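Local structure of hypothetical protein XAC2396 (2G3W) at residues N121-G124 and N128-V131; T114-H119 and V176-A181. The protein is of unknown function but has a compact fold built around a variation of the PD-(D/E)XK nuclease motif. All coordinates share one frame; numbering follows the deposited sequence.

In the fold
Contacts 1 and 2 show how one helix, 110-123, can serve two packing partners at once: its last turn meets strand 129-133 in contact 1, and an earlier turn meets the segment after strand 168-176 in contact 2. Their centres lie about 6 Å apart, and contact 1 is nested within the chain loop that contact 2 closes. Q178 ties them together, with its O 2.9 Å from V131 N and its side-chain NE2 3.0 Å from M123 O, both probable hydrogen bonds. The helix supplies an apolar join as well, since M123 CE packs 3.3 Å from W116 CZ3. Both contacts are buried, and each also has neighbours in the second subunit.

Contact 1. Residues N121-G124 and N128-V131; sequences NAMG and NLRV
M123, a selenomethionine near the end of helix 110-123, packs against L129 and V131 of the strand that follows. The contact is wholly apolar, and no hydrogen bond crosses between 121-124 and 128-131. One methyl of the leucine, CD2, does most of the touching: it lies against the middle of the M123 chain, with CG and SE of M123 each 4.2 Å from L129 CD2. The two side chains slant across one another. L129 reaches this place because its CG stands opposite the backbone N (chi1 174°), which carries the branch out from the strand toward the helix. The second touch is made further along the chain, where M123 SE meets V131 CG2 at 4.3 Å. Being two residues apart on one strand, L129 and V131 face the same way, and their methyls CD2 and CG2 are 4.0 Å from each other, so the selenium meets a nearly continuous apolar ridge.

The shape of M123 divides its work. The chain runs straight out as far as the selenium and then folds at chi3 (-64°), which turns CE back from the strand toward its own helix; there it packs 3.8 Å from W115 CH2.

Polar groups of the strand segment are engaged on other fronts. N128 ND2 bonds to the carbonyls of C96 and R100, while R130, directed to the other face of the strand, forms a salt bridge through NE with E101. L129 additionally rests on V92 and C96 of helix 89-98.

The packing is that of a beta-alpha-beta crossover: helix 110-123 connects the parallel neighbours 101-106 and 129-133, a link of three residues leads from segment 121-124 to 128-131, and M123 joins the end of the helix to the second strand.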
loop_
_atom_site.group_PDB
_atom_site.type_symbol
_atom_site.label_atom_id
_atom_site.label_comp_id
_atom_site.label_asym_id
_atom_site.label_seq_id
_atom_site.Cartn_x
_atom_site.Cartn_y
_atom_site.Cartn_z
ATOM N N ASN A 121 8.743 1.769 -13.036
ATOM C CA ASN A 121 8.438 2.911 -13.877
ATOM C C ASN A 121 7.426 2.457 -14.934
ATOM O O ASN A 121 6.467 3.149 -15.216
ATOM C CB ASN A 121 9.713 3.487 -14.518
ATOM C CG ASN A 121 9.463 4.723 -15.342
ATOM O OD1 ASN A 121 8.676 5.611 -14.959
ATOM N ND2 ASN A 121 10.147 4.810 -16.495
ATOM N N ALA A 122 7.654 1.274 -15.496
ATOM C CA ALA A 122 6.867 0.775 -16.619
ATOM C C ALA A 122 5.456 0.496 -16.182
ATOM O O ALA A 122 4.529 0.986 -16.807
ATOM C CB ALA A 122 7.501 -0.480 -17.210
HETATM N N MSE A 123 5.296 -0.272 -15.094
HETATM C CA MSE A 123 3.984 -0.765 -14.655
HETATM C C MSE A 123 2.972 0.313 -14.187
HETATM O O MSE A 123 1.770 0.056 -14.096
HETATM C CB MSE A 123 4.144 -1.905 -13.648
HETATM C CG MSE A 123 4.463 -3.243 -14.343
HETATM SE SE MSE A 123 4.684 -4.578 -13.057
HETATM C CE MSE A 123 6.324 -3.937 -12.067
ATOM N N GLY A 124 3.461 1.528 -13.973
ATOM C CA GLY A 124 2.603 2.709 -13.785
ATOM C C GLY A 124 1.711 3.017 -14.986
ATOM O O GLY A 124 0.730 3.754 -14.842
ATOM N N ASN A 128 -5.370 -0.863 -13.715
ATOM C CA ASN A 128 -6.227 -1.919 -13.170
ATOM C C ASN A 128 -5.383 -3.074 -12.665
ATOM O O ASN A 128 -5.847 -4.206 -12.527
ATOM C CB ASN A 128 -7.232 -2.394 -14.222
ATOM C CG ASN A 128 -6.561 -3.047 -15.446
ATOM O OD1 ASN A 128 -5.461 -2.669 -15.848
ATOM N ND2 ASN A 128 -7.251 -4.019 -16.050
ATOM N N LEU A 129 -4.131 -2.771 -12.384
ATOM C CA LEU A 129 -3.171 -3.761 -11.934
ATOM C C LEU A 129 -2.929 -3.649 -10.439
ATOM O O LEU A 129 -2.788 -2.557 -9.911
ATOM C CB LEU A 129 -1.852 -3.541 -12.685
ATOM C CG LEU A 129 -0.630 -4.384 -12.283
ATOM C CD1 LEU A 129 -0.902 -5.866 -12.445
ATOM C CD2 LEU A 129 0.540 -3.948 -13.184
ATOM N N ARG A 130 -2.924 -4.789 -9.757
ATOM C CA ARG A 130 -2.505 -4.884 -8.360
ATOM C C ARG A 130 -1.238 -5.747 -8.278
ATOM O O ARG A 130 -1.209 -6.867 -8.795
ATOM C CB ARG A 130 -3.648 -5.516 -7.518
ATOM C CG ARG A 130 -3.322 -5.698 -6.034
ATOM C CD ARG A 130 -4.530 -6.387 -5.297
ATOM N NE ARG A 130 -5.663 -5.473 -5.347
ATOM C CZ ARG A 130 -5.836 -4.423 -4.545
ATOM N NH1 ARG A 130 -4.961 -4.127 -3.581
ATOM N NH2 ARG A 130 -6.876 -3.655 -4.726
ATOM N N VAL A 131 -0.174 -5.239 -7.670
ATOM C CA VAL A 131 1.039 -6.026 -7.530
ATOM C C VAL A 131 1.295 -6.154 -6.052
ATOM O O VAL A 131 1.298 -5.149 -5.312
ATOM C CB VAL A 131 2.289 -5.390 -8.250
ATOM C CG1 VAL A 131 3.570 -6.274 -7.971
ATOM C CG2 VAL A 131 2.037 -5.270 -9.748
#

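Contact 2. Residues T114-H119 and V176-A181; sequences TWWKKH and VRQAPA
A classic beta bulge, in which R177 and Q178 both face V131, presents two side chains to W116 on helix 110-123. R177 lies over one face of the indole. Its CB makes a CH-pi contact 3.6 Å from the centroid of the six-membered ring of W116, almost straight above it, and the chain then bends at chi2 (-75°) to pass back along the ring, R177 CD coming 3.9 Å from W116 CG. The guanidinium continues this course with its plane only 7° from that of the indole, its NE 4.0 Å from W116 CG. What fixes its far end lies outside the two segments: NH2 makes a salt bridge with E133, and NH1 is hydrogen-bonded to the carbonyl of Y22 of the second subunit.

The carbonyl R177 O stays on the face that R177 CB occupies, above the plane at the CH2 corner, 3.5 Å from W116 CH2. Q178 OE1 instead comes to the edge, near the ring plane, 3.7 Å from W116 CH2, with the amide turned 77° from the indole. The hydrogen-bond partner of that oxygen is N24 of the second subunit, which itself packs on W116.

W116 thus fills the space between its helix and the chain leaving strand 168-176, while the bulge residues lie beside strand 129-133 and the subunit interface borders the contact.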
loop_
_atom_site.group_PDB
_atom_site.type_symbol
_atom_site.label_atom_id
_atom_site.label_comp_id
_atom_site.label_asym_id
_atom_site.label_seq_id
_atom_site.Cartn_x
_atom_site.Cartn_y
_atom_site.Cartn_z
ATOM N N THR A 114 14.181 -6.955 -7.246
ATOM C CA THR A 114 14.869 -6.516 -8.457
ATOM C C THR A 114 13.905 -6.356 -9.650
ATOM O O THR A 114 13.936 -5.332 -10.345
ATOM C CB THR A 114 16.040 -7.424 -8.792
ATOM O OG1 THR A 114 15.546 -8.747 -9.039
ATOM C CG2 THR A 114 16.992 -7.452 -7.623
ATOM N N TRP A 115 13.038 -7.336 -9.841
ATOM C CA TRP A 115 11.954 -7.269 -10.828
ATOM C C TRP A 115 11.111 -5.982 -10.647
ATOM O O TRP A 115 10.917 -5.206 -11.591
ATOM C CB TRP A 115 11.065 -8.504 -10.730
ATOM C CG TRP A 115 9.826 -8.457 -11.597
ATOM C CD1 TRP A 115 9.734 -8.769 -12.923
ATOM C CD2 TRP A 115 8.491 -8.136 -11.167
ATOM N NE1 TRP A 115 8.426 -8.630 -13.356
ATOM C CE2 TRP A 115 7.648 -8.240 -12.299
ATOM C CE3 TRP A 115 7.944 -7.720 -9.955
ATOM C CZ2 TRP A 115 6.279 -7.970 -12.245
ATOM C CZ3 TRP A 115 6.564 -7.445 -9.901
ATOM C CH2 TRP A 115 5.756 -7.565 -11.044
ATOM N N TRP A 116 10.681 -5.723 -9.430
ATOM C CA TRP A 116 9.932 -4.482 -9.197
ATOM C C TRP A 116 10.702 -3.225 -9.574
ATOM O O TRP A 116 10.228 -2.409 -10.350
ATOM C CB TRP A 116 9.410 -4.384 -7.753
ATOM C CG TRP A 116 8.739 -3.054 -7.564
ATOM C CD1 TRP A 116 9.256 -1.935 -6.967
ATOM C CD2 TRP A 116 7.471 -2.686 -8.095
ATOM N NE1 TRP A 116 8.332 -0.893 -7.047
ATOM C CE2 TRP A 116 7.245 -1.331 -7.763
ATOM C CE3 TRP A 116 6.486 -3.381 -8.820
ATOM C CZ2 TRP A 116 6.055 -0.658 -8.112
ATOM C CZ3 TRP A 116 5.312 -2.705 -9.187
ATOM C CH2 TRP A 116 5.118 -1.348 -8.833
ATOM N N LYS A 117 11.904 -3.059 -9.045
ATOM C CA LYS A 117 12.655 -1.845 -9.296
ATOM C C LYS A 117 12.967 -1.680 -10.801
ATOM O O LYS A 117 12.982 -0.545 -11.313
ATOM C CB LYS A 117 13.944 -1.832 -8.454
ATOM C CG LYS A 117 13.771 -1.790 -6.907
ATOM C CD LYS A 117 15.151 -1.456 -6.285
ATOM C CE LYS A 117 15.266 -1.868 -4.810
ATOM N NZ LYS A 117 16.509 -1.258 -4.196
ATOM N N LYS A 118 13.209 -2.791 -11.497
ATOM C CA LYS A 118 13.376 -2.791 -12.958
ATOM C C LYS A 118 12.147 -2.290 -13.733
ATOM O O LYS A 118 12.274 -1.476 -14.668
ATOM C CB LYS A 118 13.753 -4.177 -13.487
ATOM C CG LYS A 118 14.060 -4.152 -14.997
ATOM C CD LYS A 118 14.449 -5.523 -15.544
ATOM C CE LYS A 118 14.652 -5.491 -17.079
ATOM N NZ LYS A 118 15.643 -4.439 -17.530
ATOM N N HIS A 119 10.977 -2.786 -13.344
ATOM C CA HIS A 119 9.730 -2.548 -14.067
ATOM C C HIS A 119 8.725 -1.577 -13.415
ATOM O O HIS A 119 7.647 -1.386 -13.963
ATOM C CB HIS A 119 8.996 -3.883 -14.266
ATOM C CG HIS A 119 9.782 -4.888 -15.041
ATOM N ND1 HIS A 119 10.145 -6.111 -14.519
ATOM C CD2 HIS A 119 10.283 -4.850 -16.301
ATOM C CE1 HIS A 119 10.818 -6.790 -15.430
ATOM N NE2 HIS A 119 10.919 -6.047 -16.518
ATOM N N VAL A 176 2.022 -4.204 -0.767
ATOM C CA VAL A 176 1.320 -3.746 -1.960
ATOM C C VAL A 176 2.230 -2.787 -2.764
ATOM O O VAL A 176 2.452 -1.652 -2.354
ATOM C CB VAL A 176 -0.006 -3.088 -1.595
ATOM C CG1 VAL A 176 -0.760 -2.696 -2.852
ATOM C CG2 VAL A 176 -0.860 -4.065 -0.734
ATOM N N ARG A 177 2.796 -3.273 -3.867
ATOM C CA ARG A 177 3.590 -2.451 -4.774
ATOM C C ARG A 177 2.735 -1.535 -5.640
ATOM O O ARG A 177 3.175 -0.487 -6.048
ATOM C CB ARG A 177 4.426 -3.358 -5.699
ATOM C CG ARG A 177 5.373 -4.316 -4.960
ATOM C CD ARG A 177 6.577 -3.579 -4.421
ATOM N NE ARG A 177 7.645 -4.502 -3.971
ATOM C CZ ARG A 177 8.689 -4.121 -3.238
ATOM N NH1 ARG A 177 8.804 -2.852 -2.861
ATOM N NH2 ARG A 177 9.627 -4.995 -2.872
ATOM N N GLN A 178 1.525 -1.958 -5.978
ATOM C CA GLN A 178 0.657 -1.144 -6.822
ATOM C C GLN A 178 -0.761 -1.603 -6.580
ATOM O O GLN A 178 -0.961 -2.786 -6.406
ATOM C CB GLN A 178 1.011 -1.359 -8.298
ATOM C CG GLN A 178 0.333 -0.336 -9.226
ATOM C CD GLN A 178 0.935 -0.255 -10.620
ATOM O OE1 GLN A 178 2.144 -0.251 -10.770
ATOM N NE2 GLN A 178 0.079 -0.132 -11.639
ATOM N N ALA A 179 -1.731 -0.688 -6.547
ATOM C CA ALA A 179 -3.137 -1.090 -6.458
ATOM C C ALA A 179 -3.957 -0.225 -7.407
ATOM O O ALA A 179 -3.585 0.924 -7.630
ATOM C CB ALA A 179 -3.641 -0.960 -5.015
ATOM N N PRO A 180 -5.057 -0.766 -7.994
ATOM C CA PRO A 180 -5.943 0.074 -8.818
ATOM C C PRO A 180 -6.472 1.316 -8.086
ATOM O O PRO A 180 -6.705 1.268 -6.882
ATOM C CB PRO A 180 -7.138 -0.843 -9.147
ATOM C CG PRO A 180 -6.695 -2.227 -8.881
ATOM C CD PRO A 180 -5.473 -2.183 -7.970
ATOM N N ALA A 181 -6.642 2.418 -8.816
ATOM C CA ALA A 181 -7.300 3.597 -8.267
ATOM C C ALA A 181 -8.704 3.217 -7.828
ATOM O O ALA A 181 -9.416 2.506 -8.533
ATOM C CB ALA A 181 -7.341 4.743 -9.280
#